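Local coordinates for tartrate dehydrogenase/decarboxylase (Pseudomonas putida, PDB 3FLK), which oxidises (+)-tartrate to oxaloglycolate with NAD, converts meso-tartrate to D-glycerate and oxidatively decarboxylates D-malate to pyruvate, at residues V133-G146 / I158-I171. The protein carries 1 engineered substitution. Residues are numbered along the deposited sequence; the frame is centred on the assembly and turned at random.
Sequences VRENTEGEYSSLGG and IQESIFTRRGVDRI. With OXL (oxalate ion), chain G.
In the antiparallel hairpin of strands 145-148 and 156-164, separate from the large mixed sheet holding strand 129-135, G146 and I158 form a hydrogen-bonded pair with bonds both ways, next to the non-hydrogen-bonded pair G145-Q159; residues 158-164 also form an antiparallel ladder with the second subunit. Farther along, G139 N reaches I162 O at 2.8 Å, and the CA of G139 lies over one face of the F163 ring, 3.7 Å from its centroid, a CH-pi contact. S142 OG donates to E160 O and accepts from L144 N, closing an ST turn. At the start of helix 165-181, the E138 carboxylate grips T164 twice: OE1 takes T164 N at 2.9 Å from above the carboxylate plane, while the syn lone pair of OE2 receives T164 OG1 at 2.7 Å. OG1, set between the backbone N and the carbonyl carbon (chi1 62°), also accepts from G167 N, the N-cap bond. With an alanine at E138, T164 N is likely to lose its acceptor and the capping hydroxyl a second restraint. R170 NH2 donates in its guanidinium plane to T137 OG1 (3.2 Å), while NH1 salt-bridges D102. R134 NH1 donates to oxalate O2 (2.9 Å, 170°) and NE to N245 O. The E138-T164, T137-R170 and G139-I162 bonds tie strand 156-164 and the helix start to the loop after the strand carrying R134.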
loop_
_atom_site.group_PDB
_atom_site.type_symbol
_atom_site.label_atom_id
_atom_site.label_comp_id
_atom_site.label_asym_id
_atom_site.label_seq_id
_atom_site.Cartn_x
_atom_site.Cartn_y
_atom_site.Cartn_z
ATOM N N VAL A 133 2.079 -14.280 -2.046
ATOM C CA VAL A 133 0.999 -15.204 -2.358
ATOM C C VAL A 133 -0.296 -14.407 -2.214
ATOM O O VAL A 133 -0.715 -14.070 -1.102
ATOM C CB VAL A 133 1.011 -16.443 -1.418
ATOM C CG1 VAL A 133 -0.137 -17.391 -1.742
ATOM C CG2 VAL A 133 2.349 -17.182 -1.516
ATOM N N ARG A 134 -0.908 -14.090 -3.350
ATOM C CA ARG A 134 -2.053 -13.186 -3.392
ATOM C C ARG A 134 -3.344 -13.933 -3.718
ATOM O O ARG A 134 -3.411 -14.672 -4.703
ATOM C CB ARG A 134 -1.788 -12.075 -4.420
ATOM C CG ARG A 134 -2.979 -11.183 -4.751
ATOM C CD ARG A 134 -2.736 -10.440 -6.055
ATOM N NE ARG A 134 -3.855 -9.574 -6.423
ATOM C CZ ARG A 134 -3.991 -8.982 -7.605
ATOM N NH1 ARG A 134 -3.079 -9.159 -8.553
ATOM N NH2 ARG A 134 -5.044 -8.210 -7.842
ATOM N N GLU A 135 -4.366 -13.734 -2.885
ATOM C CA GLU A 135 -5.695 -14.279 -3.153
ATOM C C GLU A 135 -6.244 -13.623 -4.418
ATOM O O GLU A 135 -6.205 -12.401 -4.557
ATOM C CB GLU A 135 -6.634 -14.052 -1.963
ATOM C CG GLU A 135 -7.832 -15.012 -1.918
ATOM C CD GLU A 135 -8.809 -14.802 -3.069
ATOM O OE1 GLU A 135 -9.183 -13.636 -3.334
ATOM O OE2 GLU A 135 -9.194 -15.800 -3.719
ATOM N N ASN A 136 -6.768 -14.441 -5.325
ATOM C CA ASN A 136 -6.997 -14.008 -6.701
ATOM C C ASN A 136 -8.450 -14.088 -7.205
ATOM O O ASN A 136 -8.704 -13.825 -8.386
ATOM C CB ASN A 136 -6.075 -14.822 -7.619
ATOM C CG ASN A 136 -5.598 -14.044 -8.829
ATOM O OD1 ASN A 136 -5.385 -12.832 -8.771
ATOM N ND2 ASN A 136 -5.398 -14.754 -9.933
ATOM N N THR A 137 -9.396 -14.443 -6.331
ATOM C CA THR A 137 -10.790 -14.677 -6.770
ATOM C C THR A 137 -11.891 -13.937 -5.992
ATOM O O THR A 137 -13.053 -13.947 -6.409
ATOM C CB THR A 137 -11.162 -16.188 -6.786
ATOM O OG1 THR A 137 -11.007 -16.739 -5.473
ATOM C CG2 THR A 137 -10.307 -16.966 -7.787
ATOM N N GLU A 138 -11.540 -13.320 -4.867
ATOM C CA GLU A 138 -12.532 -12.642 -4.025
ATOM C C GLU A 138 -11.939 -11.402 -3.352
ATOM O O GLU A 138 -10.987 -10.808 -3.865
ATOM C CB GLU A 138 -13.154 -13.621 -3.002
ATOM C CG GLU A 138 -12.151 -14.343 -2.087
ATOM C CD GLU A 138 -12.809 -15.284 -1.075
ATOM O OE1 GLU A 138 -12.465 -15.199 0.123
ATOM O OE2 GLU A 138 -13.659 -16.112 -1.471
ATOM N N GLY A 139 -12.511 -10.999 -2.221
ATOM C CA GLY A 139 -11.956 -9.907 -1.433
ATOM C C GLY A 139 -12.426 -8.524 -1.835
ATOM O O GLY A 139 -13.610 -8.315 -2.107
ATOM N N GLU A 140 -11.484 -7.584 -1.873
ATOM C CA GLU A 140 -11.780 -6.164 -2.079
ATOM C C GLU A 140 -12.102 -5.815 -3.530
ATOM O O GLU A 140 -12.800 -4.836 -3.792
ATOM C CB GLU A 140 -10.619 -5.289 -1.586
ATOM C CG GLU A 140 -10.146 -5.583 -0.162
ATOM C CD GLU A 140 -9.017 -6.612 -0.094
ATOM O OE1 GLU A 140 -8.908 -7.473 -0.999
ATOM O OE2 GLU A 140 -8.230 -6.549 0.876
ATOM N N TYR A 141 -11.580 -6.601 -4.470
ATOM C CA TYR A 141 -11.856 -6.360 -5.879
ATOM C C TYR A 141 -13.226 -6.899 -6.239
ATOM O O TYR A 141 -13.454 -8.110 -6.287
ATOM C CB TYR A 141 -10.749 -6.913 -6.778
ATOM C CG TYR A 141 -9.470 -6.103 -6.706
ATOM C CD1 TYR A 141 -9.453 -4.838 -6.109
ATOM C CD2 TYR A 141 -8.288 -6.581 -7.262
ATOM C CE1 TYR A 141 -8.285 -4.085 -6.048
ATOM C CE2 TYR A 141 -7.114 -5.835 -7.207
ATOM C CZ TYR A 141 -7.119 -4.593 -6.599
ATOM O OH TYR A 141 -5.961 -3.852 -6.548
ATOM N N SER A 142 -14.138 -5.969 -6.481
ATOM C CA SER A 142 -15.552 -6.279 -6.533
ATOM C C SER A 142 -16.287 -5.375 -7.510
ATOM O O SER A 142 -15.894 -4.227 -7.734
ATOM C CB SER A 142 -16.144 -6.126 -5.130
ATOM O OG SER A 142 -17.558 -6.170 -5.152
ATOM N N SER A 143 -17.347 -5.916 -8.098
ATOM C CA SER A 143 -18.278 -5.137 -8.901
ATOM C C SER A 143 -19.668 -5.188 -8.258
ATOM O O SER A 143 -20.687 -4.958 -8.916
ATOM C CB SER A 143 -18.306 -5.659 -10.338
ATOM O OG SER A 143 -18.674 -7.026 -10.368
ATOM N N LEU A 144 -19.694 -5.486 -6.960
ATOM C CA LEU A 144 -20.936 -5.570 -6.197
ATOM C C LEU A 144 -21.215 -4.260 -5.481
ATOM O O LEU A 144 -20.332 -3.694 -4.826
ATOM C CB LEU A 144 -20.871 -6.703 -5.169
ATOM C CG LEU A 144 -20.307 -8.056 -5.606
ATOM C CD1 LEU A 144 -19.882 -8.840 -4.389
ATOM C CD2 LEU A 144 -21.303 -8.844 -6.433
ATOM N N GLY A 145 -22.452 -3.792 -5.608
ATOM C CA GLY A 145 -22.883 -2.543 -5.000
ATOM C C GLY A 145 -23.584 -1.681 -6.026
ATOM O O GLY A 145 -24.353 -2.187 -6.848
ATOM N N GLY A 146 -23.309 -0.382 -5.983
ATOM C CA GLY A 146 -23.896 0.555 -6.931
ATOM C C GLY A 146 -24.049 1.959 -6.384
ATOM O O GLY A 146 -23.447 2.316 -5.369
ATOM N N ILE A 158 -21.944 2.548 -2.929
ATOM C CA ILE A 158 -21.681 1.383 -2.083
ATOM C C ILE A 158 -20.881 0.333 -2.848
ATOM O O ILE A 158 -21.167 0.044 -4.014
ATOM C CB ILE A 158 -22.992 0.750 -1.568
ATOM C CG1 ILE A 158 -23.902 1.826 -0.974
ATOM C CG2 ILE A 158 -22.701 -0.327 -0.525
ATOM C CD1 ILE A 158 -25.364 1.602 -1.236
ATOM N N GLN A 159 -19.887 -0.234 -2.173
ATOM C CA GLN A 159 -19.010 -1.250 -2.742
ATOM C C GLN A 159 -18.844 -2.393 -1.730
ATOM O O GLN A 159 -18.382 -2.162 -0.617
ATOM C CB GLN A 159 -17.655 -0.612 -3.068
ATOM C CG GLN A 159 -16.580 -1.568 -3.568
ATOM C CD GLN A 159 -16.698 -1.858 -5.045
ATOM O OE1 GLN A 159 -17.266 -2.875 -5.444
ATOM N NE2 GLN A 159 -16.175 -0.960 -5.869
ATOM N N GLU A 160 -19.228 -3.611 -2.114
ATOM C CA GLU A 160 -19.134 -4.770 -1.216
ATOM C C GLU A 160 -17.826 -5.536 -1.369
ATOM O O GLU A 160 -17.321 -5.695 -2.479
ATOM C CB GLU A 160 -20.298 -5.741 -1.429
ATOM C CG GLU A 160 -21.607 -5.304 -0.809
ATOM C CD GLU A 160 -22.449 -4.500 -1.769
ATOM O OE1 GLU A 160 -22.808 -5.037 -2.839
ATOM O OE2 GLU A 160 -22.764 -3.336 -1.454
ATOM N N SER A 161 -17.288 -6.002 -0.245
ATOM C CA SER A 161 -16.144 -6.914 -0.229
ATOM C C SER A 161 -16.588 -8.258 0.337
ATOM O O SER A 161 -17.166 -8.316 1.426
ATOM C CB SER A 161 -15.006 -6.353 0.625
ATOM O OG SER A 161 -14.389 -5.239 0.006
ATOM N N ILE A 162 -16.321 -9.331 -0.403
ATOM C CA ILE A 162 -16.732 -10.676 0.003
ATOM C C ILE A 162 -15.527 -11.562 0.290
ATOM O O ILE A 162 -14.631 -11.699 -0.545
ATOM C CB ILE A 162 -17.612 -11.369 -1.074
ATOM C CG1 ILE A 162 -18.747 -10.453 -1.550
ATOM C CG2 ILE A 162 -18.146 -12.722 -0.566
ATOM C CD1 ILE A 162 -19.779 -10.093 -0.498
ATOM N N PHE A 163 -15.515 -12.150 1.482
ATOM C CA PHE A 163 -14.544 -13.174 1.850
ATOM C C PHE A 163 -15.306 -14.430 2.265
ATOM O O PHE A 163 -16.318 -14.342 2.970
ATOM C CB PHE A 163 -13.646 -12.684 2.990
ATOM C CG PHE A 163 -12.767 -11.514 2.619
ATOM C CD1 PHE A 163 -11.435 -11.712 2.267
ATOM C CD2 PHE A 163 -13.270 -10.213 2.627
ATOM C CE1 PHE A 163 -10.612 -10.632 1.927
ATOM C CE2 PHE A 163 -12.460 -9.128 2.282
ATOM C CZ PHE A 163 -11.128 -9.338 1.935
ATOM N N THR A 164 -14.846 -15.590 1.803
ATOM C CA THR A 164 -15.477 -16.869 2.150
ATOM C C THR A 164 -14.481 -17.751 2.893
ATOM O O THR A 164 -13.272 -17.582 2.736
ATOM C CB THR A 164 -15.998 -17.627 0.903
ATOM O OG1 THR A 164 -14.906 -17.943 0.028
ATOM C CG2 THR A 164 -17.035 -16.799 0.144
ATOM N N ARG A 165 -14.982 -18.682 3.705
ATOM C CA ARG A 165 -14.104 -19.653 4.363
ATOM C C ARG A 165 -13.331 -20.470 3.331
ATOM O O ARG A 165 -12.131 -20.687 3.487
ATOM C CB ARG A 165 -14.874 -20.587 5.303
ATOM C CG ARG A 165 -13.957 -21.555 6.046
ATOM C CD ARG A 165 -14.697 -22.429 7.045
ATOM N NE ARG A 165 -14.953 -21.718 8.291
ATOM C CZ ARG A 165 -15.051 -22.296 9.485
ATOM N NH1 ARG A 165 -14.897 -23.609 9.617
ATOM N NH2 ARG A 165 -15.290 -21.552 10.554
ATOM N N ARG A 166 -14.026 -20.906 2.283
ATOM C CA ARG A 166 -13.415 -21.693 1.213
ATOM C C ARG A 166 -12.238 -20.962 0.569
ATOM O O ARG A 166 -11.136 -21.505 0.498
ATOM C CB ARG A 166 -14.453 -22.091 0.158
ATOM C CG ARG A 166 -15.495 -23.085 0.663
ATOM C CD ARG A 166 -16.358 -23.619 -0.473
ATOM N NE ARG A 166 -17.321 -24.614 0.001
ATOM C CZ ARG A 166 -18.579 -24.347 0.349
ATOM N NH1 ARG A 166 -19.052 -23.110 0.273
ATOM N NH2 ARG A 166 -19.369 -25.328 0.769
ATOM N N GLY A 167 -12.475 -19.725 0.131
ATOM C CA GLY A 167 -11.450 -18.904 -0.516
ATOM C C GLY A 167 -10.308 -18.481 0.392
ATOM O O GLY A 167 -9.145 -18.479 -0.020
ATOM N N VAL A 168 -10.635 -18.110 1.626
ATOM C CA VAL A 168 -9.625 -17.698 2.593
ATOM C C VAL A 168 -8.746 -18.888 3.011
ATOM O O VAL A 168 -7.516 -18.789 2.999
ATOM C CB VAL A 168 -10.255 -16.975 3.819
ATOM C CG1 VAL A 168 -9.253 -16.839 4.953
ATOM C CG2 VAL A 168 -10.786 -15.592 3.412
ATOM N N ASP A 169 -9.377 -20.010 3.354
ATOM C CA ASP A 169 -8.639 -21.203 3.780
ATOM C C ASP A 169 -7.669 -21.725 2.719
ATOM O O ASP A 169 -6.536 -22.073 3.041
ATOM C CB ASP A 169 -9.595 -22.319 4.220
ATOM C CG ASP A 169 -10.149 -22.102 5.622
ATOM O OD1 ASP A 169 -9.815 -21.079 6.258
ATOM O OD2 ASP A 169 -10.919 -22.967 6.093
ATOM N N ARG A 170 -8.113 -21.764 1.465
ATOM C CA ARG A 170 -7.305 -22.334 0.385
ATOM C C ARG A 170 -6.071 -21.502 0.016
ATOM O O ARG A 170 -5.035 -22.064 -0.339
ATOM C CB ARG A 170 -8.158 -22.666 -0.847
ATOM C CG ARG A 170 -8.758 -21.473 -1.574
ATOM C CD ARG A 170 -9.618 -21.941 -2.733
ATOM N NE ARG A 170 -10.172 -20.823 -3.491
ATOM C CZ ARG A 170 -10.893 -20.949 -4.601
ATOM N NH1 ARG A 170 -11.153 -22.150 -5.109
ATOM N NH2 ARG A 170 -11.351 -19.863 -5.211
ATOM N N ILE A 171 -6.173 -20.175 0.101
ATOM C CA ILE A 171 -5.006 -19.319 -0.133
ATOM C C ILE A 171 -4.011 -19.412 1.031
ATOM O O ILE A 171 -2.799 -19.443 0.812
ATOM C CB ILE A 171 -5.385 -17.832 -0.477
ATOM C CG1 ILE A 171 -4.185 -17.080 -1.071
ATOM C CG2 ILE A 171 -5.951 -17.088 0.734
ATOM C CD1 ILE A 171 -3.801 -17.530 -2.481
HETATM C C1 OXL G . -3.499 -5.230 -10.990
HETATM C C2 OXL G . -2.811 -6.508 -10.786
HETATM O O1 OXL G . -2.870 -4.165 -10.775
HETATM O O2 OXL G . -3.427 -7.579 -10.975
HETATM O O3 OXL G . -4.695 -5.228 -11.359
HETATM O O4 OXL G . -1.613 -6.491 -10.416
HETATM O O HOH W 1 -9.006 -18.245 -2.741
HETATM O O HOH W 2 -14.424 -3.579 -2.069
#